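Local coordinates for protein fumarylacetoacetate hydrolase (Burkholderia xenovorans, PDB 5TI1) that probably hydrolyses fumarylacetoacetate to fumarate and acetoacetate, the last step of phenylalanine and tyrosine breakdown, and binds magnesium at its metal site, at residues S64-A69 / V110-L115; E181-Y186 / A312-D317; Q355-H360 / D371-G376. All coordinates share one frame; numbering follows the deposited sequence.

Overall arrangement
Interaction 1 lies in the N-terminal family region, packing helix 102-116 onto a small antiparallel sheet; its centre is about 37 Å from that of interaction 2 and about 30 Å from that of interaction 3. Interactions 2 and 3 are neighbours in the C-terminal family region, centres about 10 Å apart, and both touch the second subunit. Helix 353-362 joins them: Tyr-313 OH is 2.7 Å from His-359 ND1 and Leu-314 O is 2.8 Å from Gln-355 NE2, both probable hydrogen bonds. Both lie near the metal site, at different distances: the bound magnesium ion is about 8 Å from the side chain of Ser-375 and about 13 Å from that of Pro-183.

Interaction 1: S64-A69 / V110-L115; sequences SIVDLA and VQLSRL
Val-66 and Leu-112 mark the closest approach of the two backbones, with Val-66 CA 8.9 Å from Leu-112 CA, a spacing that leaves room for side chains alone to meet. Residues 64-67 form a strand that passes straight into helix 68-73, while 110-115 is a continuous piece of helix 102-116, kept regular by bonds such as Arg-114 N to Val-110 O at 3.0 Å. Leu-112 points from its helix at the strand and forks over two residues. Its CD1 branch reaches Leu-68 CD2 at 3.7 Å, and its CD2 branch lies 4.0 Å from Val-66 CG1. Leu-112 CD2 also stays close to Leu-68 CD2, at 4.1 Å, so that one methyl of Leu-68 is touched by both branches of Leu-112. The touching branch of Val-66 stands opposite its own backbone N (chi1 178°), and its side chain runs past Leu-112 in the opposite sense. Leu-68 instead crosses Leu-112 at about a right angle: its CB sets off to one side, but its end swings back to the helix. Asp-67, between them, turns its carboxylate elsewhere; it is the N-cap of helix 68-73, bonding to Ala-70 N, and makes a salt bridge with Arg-56. Val-59 of the adjacent strand 56-61 touches both Leu-68 and Leu-112, extending the apolar patch across the sheet. With no hydrogen bond between the segments, this buried helix-on-sheet contact within the N-terminal region depends on close packing and burial of apolar groups.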
loop_
_atom_site.group_PDB
_atom_site.type_symbol
_atom_site.label_atom_id
_atom_site.label_comp_id
_atom_site.label_asym_id
_atom_site.label_seq_id
_atom_site.Cartn_x
_atom_site.Cartn_y
_atom_site.Cartn_z
ATOM N N SER B 64 3.759 -4.866 -33.122
ATOM C CA SER B 64 2.441 -5.465 -32.982
ATOM C C SER B 64 2.273 -6.081 -31.589
ATOM O O SER B 64 3.120 -5.929 -30.703
ATOM C CB SER B 64 2.214 -6.497 -34.090
ATOM O OG SER B 64 2.109 -5.859 -35.349
ATOM N N ILE B 65 1.152 -6.770 -31.400
ATOM C CA ILE B 65 0.806 -7.425 -30.143
ATOM C C ILE B 65 0.176 -8.763 -30.480
ATOM O O ILE B 65 -0.685 -8.841 -31.362
ATOM C CB ILE B 65 -0.180 -6.592 -29.296
ATOM C CG1 ILE B 65 0.358 -5.188 -29.023
ATOM C CG2 ILE B 65 -0.510 -7.300 -28.003
ATOM C CD1 ILE B 65 -0.692 -4.249 -28.380
ATOM N N VAL B 66 0.594 -9.812 -29.788
ATOM C CA VAL B 66 -0.054 -11.111 -29.903
ATOM C C VAL B 66 -1.182 -11.185 -28.878
ATOM O O VAL B 66 -0.967 -10.966 -27.680
ATOM C CB VAL B 66 0.947 -12.257 -29.707
ATOM C CG1 VAL B 66 0.227 -13.568 -29.792
ATOM C CG2 VAL B 66 2.046 -12.184 -30.758
ATOM N N ASP B 67 -2.386 -11.484 -29.352
ATOM C CA ASP B 67 -3.545 -11.711 -28.495
ATOM C C ASP B 67 -3.438 -13.133 -27.959
ATOM O O ASP B 67 -3.699 -14.094 -28.681
ATOM C CB ASP B 67 -4.828 -11.505 -29.291
ATOM C CG ASP B 67 -6.079 -11.525 -28.427
ATOM O OD1 ASP B 67 -6.100 -12.212 -27.383
ATOM O OD2 ASP B 67 -7.058 -10.851 -28.809
ATOM N N LEU B 68 -3.050 -13.283 -26.692
ATOM C CA LEU B 68 -2.842 -14.634 -26.168
ATOM C C LEU B 68 -4.159 -15.387 -26.043
ATOM O O LEU B 68 -4.217 -16.591 -26.311
ATOM C CB LEU B 68 -2.125 -14.590 -24.821
ATOM C CG LEU B 68 -0.763 -13.907 -24.773
ATOM C CD1 LEU B 68 -0.016 -14.382 -23.521
ATOM C CD2 LEU B 68 0.031 -14.172 -26.053
ATOM N N ALA B 69 -5.235 -14.691 -25.660
ATOM C CA ALA B 69 -6.539 -15.339 -25.563
ATOM C C ALA B 69 -6.981 -15.894 -26.912
ATOM O O ALA B 69 -7.542 -16.993 -26.987
ATOM C CB ALA B 69 -7.577 -14.362 -25.006
ATOM N N VAL B 110 7.947 -20.394 -24.292
ATOM C CA VAL B 110 8.494 -21.319 -25.276
ATOM C C VAL B 110 7.512 -21.527 -26.424
ATOM O O VAL B 110 7.906 -21.537 -27.597
ATOM C CB VAL B 110 8.881 -22.654 -24.602
ATOM C CG1 VAL B 110 9.317 -23.663 -25.650
ATOM C CG2 VAL B 110 9.998 -22.434 -23.603
ATOM N N GLN B 111 6.227 -21.710 -26.112
ATOM C CA GLN B 111 5.226 -21.870 -27.164
ATOM C C GLN B 111 5.198 -20.650 -28.080
ATOM O O GLN B 111 5.215 -20.777 -29.312
ATOM C CB GLN B 111 3.849 -22.108 -26.543
ATOM C CG GLN B 111 3.720 -23.415 -25.760
ATOM C CD GLN B 111 2.379 -23.533 -25.053
ATOM O OE1 GLN B 111 1.359 -23.825 -25.676
ATOM N NE2 GLN B 111 2.374 -23.292 -23.750
ATOM N N LEU B 112 5.178 -19.456 -27.487
ATOM C CA LEU B 112 5.119 -18.226 -28.272
ATOM C C LEU B 112 6.364 -18.059 -29.133
ATOM O O LEU B 112 6.270 -17.729 -30.322
ATOM C CB LEU B 112 4.943 -17.025 -27.344
ATOM C CG LEU B 112 3.500 -16.652 -27.011
ATOM C CD1 LEU B 112 3.464 -15.527 -25.991
ATOM C CD2 LEU B 112 2.758 -16.249 -28.278
ATOM N N SER B 113 7.542 -18.276 -28.544
ATOM C CA SER B 113 8.786 -18.157 -29.296
ATOM C C SER B 113 8.782 -19.078 -30.507
ATOM O O SER B 113 9.156 -18.665 -31.609
ATOM C CB SER B 113 9.977 -18.470 -28.392
ATOM O OG SER B 113 11.198 -18.186 -29.046
ATOM N N ARG B 114 8.344 -20.326 -30.319
ATOM C CA ARG B 114 8.208 -21.246 -31.443
ATOM C C ARG B 114 7.280 -20.670 -32.511
ATOM O O ARG B 114 7.649 -20.584 -33.689
ATOM C CB ARG B 114 7.698 -22.604 -30.946
ATOM N N LEU B 115 6.083 -20.231 -32.107
ATOM C CA LEU B 115 5.083 -19.782 -33.072
ATOM C C LEU B 115 5.508 -18.515 -33.797
ATOM O O LEU B 115 5.119 -18.306 -34.951
ATOM C CB LEU B 115 3.745 -19.554 -32.376
ATOM C CG LEU B 115 2.960 -20.795 -31.966
ATOM C CD1 LEU B 115 1.922 -20.444 -30.923
ATOM C CD2 LEU B 115 2.300 -21.436 -33.175
#

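Interaction 2: E181-Y186 / A312-D317; sequences EMPIGY and AYLRHD
Leu-314 meets the chain at Glu-181 to Pro-183 with both of its methyls. CD1 sits 3.5 Å from the backbone oxygen Glu-181 O and 4.3 Å from Met-182 CA, whereas CD2 meets Pro-183 CD at 3.9 Å; Pro-183 CD is also 4.1 Å from Leu-314 CD1. The leucine thus lies against the chain leading into the inverse gamma turn centred on Pro-183, and its methyls meet the proline at CD. Placing CG opposite the carbonyl carbon (chi1 -72°) sends the fork that way. On the other segment, residues 312-314 make a short 3-10 turn closed by Arg-315 N to Ala-312 O at 3.0 Å, and Tyr-313 lays one ring face beneath Leu-314 CG, which lies 3.5 Å above the ring plane toward the rim. Further out, Gln-206 of the second subunit packs on Leu-314 and hydrogen-bonds through NE2 to Glu-181 O and Tyr-313 OH, bridging the two segments from across the dimer. The carboxylate of Glu-181 pairs with Arg-214 of that subunit, and Pro-183 rests on His-359 and Trp-351. This buried loop-to-loop packing at the subunit interface lies in the FAA hydrolase region: the side chain of Pro-183 is about 13 Å from the bound magnesium ion and about 8 Å from the side chain of Tyr-155, a predicted substrate-binding residue.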
loop_
_atom_site.group_PDB
_atom_site.type_symbol
_atom_site.label_atom_id
_atom_site.label_comp_id
_atom_site.label_asym_id
_atom_site.label_seq_id
_atom_site.Cartn_x
_atom_site.Cartn_y
_atom_site.Cartn_z
ATOM N N GLU B 181 24.343 -0.622 5.325
ATOM C CA GLU B 181 24.023 -1.837 6.064
ATOM C C GLU B 181 22.702 -2.462 5.637
ATOM O O GLU B 181 22.451 -3.622 5.972
ATOM C CB GLU B 181 23.983 -1.552 7.571
ATOM C CG GLU B 181 25.308 -1.052 8.144
ATOM C CD GLU B 181 26.256 -2.185 8.534
ATOM O OE1 GLU B 181 25.824 -3.356 8.506
ATOM O OE2 GLU B 181 27.421 -1.900 8.877
ATOM N N MET B 182 21.854 -1.735 4.909
ATOM C CA MET B 182 20.567 -2.287 4.515
ATOM C C MET B 182 20.059 -1.546 3.291
ATOM O O MET B 182 20.369 -0.361 3.107
ATOM C CB MET B 182 19.548 -2.178 5.657
ATOM C CG MET B 182 19.172 -0.755 5.984
ATOM S SD MET B 182 17.809 -0.622 7.141
ATOM C CE MET B 182 18.569 -1.333 8.596
ATOM N N PRO B 183 19.288 -2.201 2.444
ATOM C CA PRO B 183 18.600 -1.470 1.382
ATOM C C PRO B 183 17.380 -0.756 1.943
ATOM O O PRO B 183 16.283 -1.322 1.954
ATOM C CB PRO B 183 18.220 -2.570 0.384
ATOM C CG PRO B 183 18.168 -3.830 1.213
ATOM C CD PRO B 183 19.181 -3.665 2.300
ATOM N N ILE B 184 17.561 0.473 2.431
ATOM C CA ILE B 184 16.444 1.175 3.046
ATOM C C ILE B 184 15.340 1.406 2.013
ATOM O O ILE B 184 15.584 1.485 0.799
ATOM C CB ILE B 184 16.877 2.509 3.678
ATOM C CG1 ILE B 184 17.278 3.507 2.604
ATOM C CG2 ILE B 184 18.006 2.307 4.690
ATOM C CD1 ILE B 184 17.478 4.890 3.145
ATOM N N GLY B 185 14.113 1.514 2.509
ATOM C CA GLY B 185 12.951 1.674 1.658
ATOM C C GLY B 185 11.760 2.088 2.493
ATOM O O GLY B 185 11.832 2.179 3.721
ATOM N N TYR B 186 10.650 2.324 1.799
ATOM C CA TYR B 186 9.420 2.789 2.429
ATOM C C TYR B 186 8.248 2.210 1.641
ATOM O O TYR B 186 8.402 1.815 0.482
ATOM C CB TYR B 186 9.373 4.330 2.483
ATOM C CG TYR B 186 9.265 4.988 1.118
ATOM C CD1 TYR B 186 10.378 5.133 0.300
ATOM C CD2 TYR B 186 8.039 5.450 0.641
ATOM C CE1 TYR B 186 10.272 5.726 -0.967
ATOM C CE2 TYR B 186 7.926 6.037 -0.614
ATOM C CZ TYR B 186 9.039 6.173 -1.420
ATOM O OH TYR B 186 8.909 6.754 -2.674
ATOM N N ALA B 312 24.837 -11.364 7.211
ATOM C CA ALA B 312 24.745 -12.618 6.466
ATOM C C ALA B 312 23.449 -12.731 5.668
ATOM O O ALA B 312 23.460 -13.189 4.518
ATOM C CB ALA B 312 24.889 -13.811 7.424
ATOM N N TYR B 313 22.320 -12.313 6.249
ATOM C CA TYR B 313 21.047 -12.528 5.564
ATOM C C TYR B 313 20.958 -11.747 4.251
ATOM O O TYR B 313 20.109 -12.067 3.413
ATOM C CB TYR B 313 19.857 -12.192 6.492
ATOM C CG TYR B 313 19.456 -10.725 6.541
ATOM C CD1 TYR B 313 20.048 -9.858 7.449
ATOM C CD2 TYR B 313 18.477 -10.215 5.694
ATOM C CE1 TYR B 313 19.692 -8.523 7.501
ATOM C CE2 TYR B 313 18.115 -8.873 5.735
ATOM C CZ TYR B 313 18.725 -8.033 6.647
ATOM O OH TYR B 313 18.390 -6.694 6.708
ATOM N N LEU B 314 21.835 -10.772 4.024
ATOM C CA LEU B 314 21.825 -9.992 2.790
ATOM C C LEU B 314 22.855 -10.453 1.761
ATOM O O LEU B 314 22.948 -9.848 0.683
ATOM C CB LEU B 314 22.050 -8.507 3.102
ATOM C CG LEU B 314 20.881 -7.788 3.772
ATOM C CD1 LEU B 314 21.347 -6.499 4.413
ATOM C CD2 LEU B 314 19.791 -7.517 2.759
ATOM N N ARG B 315 23.623 -11.500 2.047
ATOM C CA ARG B 315 24.713 -11.913 1.171
ATOM C C ARG B 315 24.212 -12.864 0.091
ATOM O O ARG B 315 23.311 -13.669 0.327
ATOM C CB ARG B 315 25.826 -12.583 1.982
ATOM C CG ARG B 315 26.428 -11.693 3.048
ATOM C CD ARG B 315 27.523 -12.407 3.812
ATOM N NE ARG B 315 27.863 -11.681 5.031
ATOM C CZ ARG B 315 28.620 -12.163 6.010
ATOM N NH1 ARG B 315 29.128 -13.388 5.925
ATOM N NH2 ARG B 315 28.868 -11.418 7.080
ATOM N N HIS B 316 24.791 -12.757 -1.106
ATOM C CA HIS B 316 24.534 -13.742 -2.149
ATOM C C HIS B 316 25.755 -13.870 -3.052
ATOM O O HIS B 316 26.376 -12.869 -3.423
ATOM C CB HIS B 316 23.280 -13.416 -2.986
ATOM C CG HIS B 316 23.250 -12.033 -3.578
ATOM N ND1 HIS B 316 24.379 -11.267 -3.770
ATOM C CD2 HIS B 316 22.212 -11.282 -4.020
ATOM C CE1 HIS B 316 24.040 -10.105 -4.300
ATOM N NE2 HIS B 316 22.729 -10.088 -4.466
ATOM N N ASP B 317 26.095 -15.115 -3.383
ATOM C CA ASP B 317 27.128 -15.429 -4.352
ATOM C C ASP B 317 26.619 -15.211 -5.774
ATOM O O ASP B 317 25.410 -15.148 -6.033
ATOM C CB ASP B 317 27.590 -16.880 -4.199
ATOM C CG ASP B 317 28.136 -17.176 -2.824
ATOM O OD1 ASP B 317 28.922 -16.352 -2.312
ATOM O OD2 ASP B 317 27.775 -18.230 -2.256
#

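Interaction 3: Q355-H360 / D371-G376; sequences QQLAHH and DLMGSG
Met-373 leaves strand 372-374 with its CB aimed at the helix of Leu-357 and His-360. CG lies opposite the carbonyl carbon, and the chain then bends at chi2 (-139°), before running extended through sulfur to the methyl; CB and CG serve as a spacer, and the contact with the helix begins at SD. SD is 3.7 Å from His-360 CD2 and 4.0 Å from Leu-357 CD1. The terminal CE touches the same two residues, 3.8 Å from Leu-357 CD1 and again 3.7 Å from His-360 CD2. The sulfur is 4.7 Å from the centroid of the imidazole and 68° off its normal, an oblique Met-aromatic contact, while the leucine crosses the methionine at about a right angle. Next to CD2 in the ring, His-360 NE2 hydrogen-bonds to Thr-152 OG1, and the ring also meets Phe-277 of the second subunit. One helical turn earlier, Gln-356 stretches its extended side chain toward Ser-375: NE2 has its main partner in Ser-156 OG and gives Ser-375 O a weak hydrogen bond, 3.4 Å long and bent to 125° at the hydrogen. Ser-375 OG donates to Gly-376 O at 2.8 Å and also bonds to Thr-229 N. Between these two segments the contact is therefore mostly packing of Met-373 on Leu-357 and His-360, with one weak hydrogen bond, and since Gly-376 N bonds to OE2 of the magnesium ligand Glu-228, segment 371-376 contributes to the second shell of the metal.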
loop_
_atom_site.group_PDB
_atom_site.type_symbol
_atom_site.label_atom_id
_atom_site.label_comp_id
_atom_site.label_asym_id
_atom_site.label_seq_id
_atom_site.Cartn_x
_atom_site.Cartn_y
_atom_site.Cartn_z
ATOM N N GLN B 355 18.496 -8.691 -2.829
ATOM C CA GLN B 355 18.760 -8.155 -1.503
ATOM C C GLN B 355 17.590 -7.317 -1.013
ATOM O O GLN B 355 17.225 -7.379 0.167
ATOM C CB GLN B 355 20.053 -7.348 -1.526
ATOM C CG GLN B 355 21.280 -8.225 -1.750
ATOM C CD GLN B 355 22.550 -7.422 -1.894
ATOM O OE1 GLN B 355 22.576 -6.388 -2.576
ATOM N NE2 GLN B 355 23.618 -7.890 -1.254
ATOM N N GLN B 356 16.980 -6.542 -1.913
ATOM C CA GLN B 356 15.849 -5.708 -1.534
ATOM C C GLN B 356 14.688 -6.558 -1.037
ATOM O O GLN B 356 14.088 -6.260 -0.002
ATOM C CB GLN B 356 15.425 -4.837 -2.718
ATOM C CG GLN B 356 16.429 -3.741 -3.062
ATOM C CD GLN B 356 16.145 -3.087 -4.405
ATOM O OE1 GLN B 356 15.562 -3.704 -5.296
ATOM N NE2 GLN B 356 16.559 -1.832 -4.554
ATOM N N LEU B 357 14.355 -7.623 -1.769
ATOM C CA LEU B 357 13.261 -8.494 -1.352
ATOM C C LEU B 357 13.605 -9.222 -0.055
ATOM O O LEU B 357 12.753 -9.363 0.836
ATOM C CB LEU B 357 12.945 -9.495 -2.458
ATOM C CG LEU B 357 11.719 -10.377 -2.241
ATOM C CD1 LEU B 357 10.454 -9.509 -2.085
ATOM C CD2 LEU B 357 11.602 -11.377 -3.391
ATOM N N ALA B 358 14.850 -9.677 0.067
ATOM C CA ALA B 358 15.292 -10.335 1.292
ATOM C C ALA B 358 15.118 -9.413 2.490
ATOM O O ALA B 358 14.553 -9.806 3.519
ATOM C CB ALA B 358 16.750 -10.772 1.147
ATOM N N HIS B 359 15.558 -8.163 2.355
ATOM C CA HIS B 359 15.363 -7.214 3.441
ATOM C C HIS B 359 13.884 -6.900 3.650
ATOM O O HIS B 359 13.424 -6.819 4.796
ATOM C CB HIS B 359 16.152 -5.940 3.175
ATOM C CG HIS B 359 16.038 -4.935 4.272
ATOM N ND1 HIS B 359 16.679 -5.082 5.483
ATOM C CD2 HIS B 359 15.325 -3.787 4.358
ATOM C CE1 HIS B 359 16.384 -4.054 6.259
ATOM N NE2 HIS B 359 15.563 -3.256 5.602
ATOM N N HIS B 360 13.124 -6.737 2.559
ATOM C CA HIS B 360 11.692 -6.448 2.672
ATOM C C HIS B 360 10.979 -7.453 3.576
ATOM O O HIS B 360 10.083 -7.085 4.344
ATOM C CB HIS B 360 11.041 -6.447 1.286
ATOM C CG HIS B 360 9.761 -5.668 1.213
ATOM N ND1 HIS B 360 8.890 -5.554 2.278
ATOM C CD2 HIS B 360 9.210 -4.953 0.201
ATOM C CE1 HIS B 360 7.858 -4.808 1.922
ATOM N NE2 HIS B 360 8.025 -4.433 0.666
ATOM N N ASP B 371 2.695 -7.283 -6.568
ATOM C CA ASP B 371 3.405 -6.241 -5.833
ATOM C C ASP B 371 4.484 -5.608 -6.719
ATOM O O ASP B 371 5.101 -6.268 -7.561
ATOM C CB ASP B 371 4.062 -6.809 -4.573
ATOM C CG ASP B 371 3.095 -6.976 -3.402
ATOM O OD1 ASP B 371 1.948 -6.473 -3.433
ATOM O OD2 ASP B 371 3.500 -7.627 -2.418
ATOM N N LEU B 372 4.717 -4.317 -6.505
ATOM C CA LEU B 372 5.644 -3.521 -7.297
ATOM C C LEU B 372 6.740 -2.999 -6.382
ATOM O O LEU B 372 6.456 -2.411 -5.331
ATOM C CB LEU B 372 4.914 -2.352 -7.964
ATOM C CG LEU B 372 5.730 -1.385 -8.823
ATOM C CD1 LEU B 372 6.249 -2.086 -10.067
ATOM C CD2 LEU B 372 4.863 -0.177 -9.188
ATOM N N MET B 373 7.987 -3.198 -6.780
ATOM C CA MET B 373 9.124 -2.831 -5.946
ATOM C C MET B 373 10.032 -1.904 -6.743
ATOM O O MET B 373 10.692 -2.333 -7.698
ATOM C CB MET B 373 9.842 -4.094 -5.451
ATOM C CG MET B 373 8.843 -5.057 -4.812
ATOM S SD MET B 373 9.419 -5.869 -3.330
ATOM C CE MET B 373 7.933 -6.727 -2.811
ATOM N N GLY B 374 10.039 -0.628 -6.362
ATOM C CA GLY B 374 10.831 0.354 -7.078
ATOM C C GLY B 374 12.275 0.340 -6.606
ATOM O O GLY B 374 12.563 0.222 -5.417
ATOM N N SER B 375 13.194 0.476 -7.563
ATOM C CA SER B 375 14.612 0.339 -7.250
ATOM C C SER B 375 15.124 1.481 -6.384
ATOM O O SER B 375 16.133 1.313 -5.691
ATOM C CB SER B 375 15.426 0.276 -8.547
ATOM O OG SER B 375 15.238 1.461 -9.308
ATOM N N GLY B 376 14.443 2.619 -6.391
ATOM C CA GLY B 376 15.063 3.875 -6.033
ATOM C C GLY B 376 15.698 4.530 -7.249
ATOM O O GLY B 376 16.012 3.879 -8.244
#